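Local coordinates for signal transduction protein PmrD (Escherichia coli, PDB 4HN7), which interacts with the phosphorylated response regulator BasR to mediate induction of BasR-activated genes, giving polymyxin resistance in some natural isolates, at residues 3-8 against 19-24. Residues are numbered along the deposited sequence; the frame is centred on the assembly and turned at random.
Sequences WLVKKS and LMLCDA
With CG opposite its backbone N (chi1 -158°) and further bends at chi2 and chi3, Met20 crosses the Lys7 side chain at an angle, which brings its methyl CE to 3.5 Å from Lys7 CD. Beside them, Met20 SD approaches Lys6 CB, while Lys6 CG rests against Cys22 SG. Lys6 and Lys7 both lie opposite Met20, which makes a classic beta bulge. Lys6 N donates to Met20 O at 2.8 Å, Lys7 N reaches the same oxygen only weakly at 3.4 Å, and Met20 N returns a bond to Lys7 O. Beyond the bulge regular antiparallel pairing resumes, Leu4 N to Cys22 O being nearly straight (177°) and Cys22 N to Leu4 O lying in the carbonyl plane. The face bearing Trp3, Val5, Leu19 and Leu21 is largely apolar. Val5 splits its methyls, CG1 going to Leu19 CD2 (4.0 Å) and CG2 to Leu21 CD2 (3.8 Å), and the Trp3 ring lies obliquely by Leu21 CB and the Asp23 backbone. This hairpin of 3-9 and 16-23 belongs to a closed antiparallel barrel: strand 29-35 pairs with 16-23, Leu46 of strand 45-50 packs on Val5 and Leu21, and Trp77 of helix 74-84 makes a cation-pi contact with Lys7.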
loop_
_atom_site.group_PDB
_atom_site.type_symbol
_atom_site.label_atom_id
_atom_site.label_comp_id
_atom_site.label_asym_id
_atom_site.label_seq_id
_atom_site.Cartn_x
_atom_site.Cartn_y
_atom_site.Cartn_z
ATOM N N TRP A 3 15.592 5.107 1.917
ATOM C CA TRP A 3 16.046 6.101 0.978
ATOM C C TRP A 3 15.422 7.333 1.430
ATOM O O TRP A 3 14.303 7.306 1.816
ATOM C CB TRP A 3 15.522 5.764 -0.385
ATOM C CG TRP A 3 16.104 4.478 -0.905
ATOM C CD1 TRP A 3 15.565 3.209 -0.816
ATOM C CD2 TRP A 3 17.402 4.323 -1.550
ATOM N NE1 TRP A 3 16.462 2.299 -1.352
ATOM C CE2 TRP A 3 17.574 2.962 -1.822
ATOM C CE3 TRP A 3 18.404 5.217 -1.947
ATOM C CZ2 TRP A 3 18.710 2.489 -2.450
ATOM C CZ3 TRP A 3 19.530 4.740 -2.560
ATOM C CH2 TRP A 3 19.671 3.398 -2.830
ATOM N N LEU A 4 16.129 8.427 1.341
ATOM C CA LEU A 4 15.547 9.718 1.606
ATOM C C LEU A 4 15.270 10.412 0.282
ATOM O O LEU A 4 16.128 10.490 -0.580
ATOM C CB LEU A 4 16.537 10.518 2.418
ATOM C CG LEU A 4 16.058 11.034 3.775
ATOM C CD1 LEU A 4 14.656 10.590 4.146
ATOM C CD2 LEU A 4 17.026 10.593 4.865
ATOM N N VAL A 5 14.070 10.890 0.086
ATOM C CA VAL A 5 13.780 11.599 -1.139
ATOM C C VAL A 5 14.414 12.965 -1.110
ATOM O O VAL A 5 13.955 13.790 -0.367
ATOM C CB VAL A 5 12.299 11.807 -1.291
ATOM C CG1 VAL A 5 12.000 12.536 -2.597
ATOM C CG2 VAL A 5 11.587 10.468 -1.177
ATOM N N LYS A 6 15.439 13.205 -1.922
ATOM C CA LYS A 6 16.133 14.496 -1.979
ATOM C C LYS A 6 15.507 15.466 -2.944
ATOM O O LYS A 6 15.651 16.640 -2.741
ATOM C CB LYS A 6 17.592 14.338 -2.364
ATOM C CG LYS A 6 18.513 13.830 -1.245
ATOM C CD LYS A 6 18.645 14.840 -0.115
ATOM C CE LYS A 6 20.097 15.269 0.096
ATOM N NZ LYS A 6 20.203 16.692 0.569
ATOM N N LYS A 7 14.844 14.991 -3.988
ATOM C CA LYS A 7 14.204 15.843 -4.982
ATOM C C LYS A 7 13.100 15.091 -5.606
ATOM O O LYS A 7 13.273 13.939 -5.848
ATOM C CB LYS A 7 15.108 16.136 -6.157
ATOM C CG LYS A 7 16.463 16.746 -5.879
ATOM C CD LYS A 7 17.393 16.356 -7.025
ATOM C CE LYS A 7 18.682 17.158 -7.055
ATOM N NZ LYS A 7 18.512 18.394 -7.869
ATOM N N SER A 8 12.018 15.778 -5.964
ATOM C CA SER A 8 10.791 15.226 -6.600
ATOM C C SER A 8 10.418 16.004 -7.880
ATOM O O SER A 8 10.872 17.116 -8.119
ATOM C CB SER A 8 9.608 15.215 -5.611
ATOM O OG SER A 8 8.396 14.812 -6.214
ATOM N N LEU A 19 12.183 10.658 -8.851
ATOM C CA LEU A 19 12.684 11.005 -7.539
ATOM C C LEU A 19 14.175 10.875 -7.513
ATOM O O LEU A 19 14.716 9.967 -8.052
ATOM C CB LEU A 19 12.102 10.070 -6.479
ATOM C CG LEU A 19 10.607 10.013 -6.260
ATOM C CD1 LEU A 19 10.396 8.947 -5.219
ATOM C CD2 LEU A 19 9.941 11.313 -5.818
ATOM N N MET A 20 14.838 11.805 -6.885
ATOM C CA MET A 20 16.197 11.632 -6.581
ATOM C C MET A 20 16.170 11.183 -5.119
ATOM O O MET A 20 15.442 11.705 -4.320
ATOM C CB MET A 20 16.949 12.939 -6.801
ATOM C CG MET A 20 18.446 12.783 -7.032
ATOM S SD MET A 20 19.490 12.808 -5.554
ATOM C CE MET A 20 20.034 14.512 -5.581
ATOM N N LEU A 21 16.920 10.150 -4.810
ATOM C CA LEU A 21 16.878 9.476 -3.527
ATOM C C LEU A 21 18.304 9.340 -3.075
ATOM O O LEU A 21 19.160 9.206 -3.876
ATOM C CB LEU A 21 16.325 8.085 -3.718
ATOM C CG LEU A 21 14.936 7.909 -4.260
ATOM C CD1 LEU A 21 14.840 6.446 -4.610
ATOM C CD2 LEU A 21 13.863 8.319 -3.248
ATOM N N CYS A 22 18.611 9.425 -1.813
ATOM C CA CYS A 22 19.912 8.980 -1.434
ATOM C C CYS A 22 19.814 8.130 -0.169
ATOM O O CYS A 22 18.922 8.340 0.627
ATOM C CB CYS A 22 20.849 10.138 -1.300
ATOM S SG CYS A 22 20.760 10.884 0.309
ATOM N N ASP A 23 20.701 7.140 -0.051
ATOM C CA ASP A 23 20.834 6.266 1.112
ATOM C C ASP A 23 21.303 7.069 2.386
ATOM O O ASP A 23 21.829 8.164 2.265
ATOM C CB ASP A 23 21.658 4.978 0.717
ATOM C CG ASP A 23 23.144 5.026 1.060
ATOM O OD1 ASP A 23 23.686 3.970 1.483
ATOM O OD2 ASP A 23 23.814 6.074 0.908
ATOM N N ALA A 24 21.020 6.564 3.601
ATOM C CA ALA A 24 21.520 7.141 4.881
ATOM C C ALA A 24 22.990 6.902 5.000
ATOM O O ALA A 24 23.454 5.794 5.247
ATOM C CB ALA A 24 20.854 6.475 6.045
#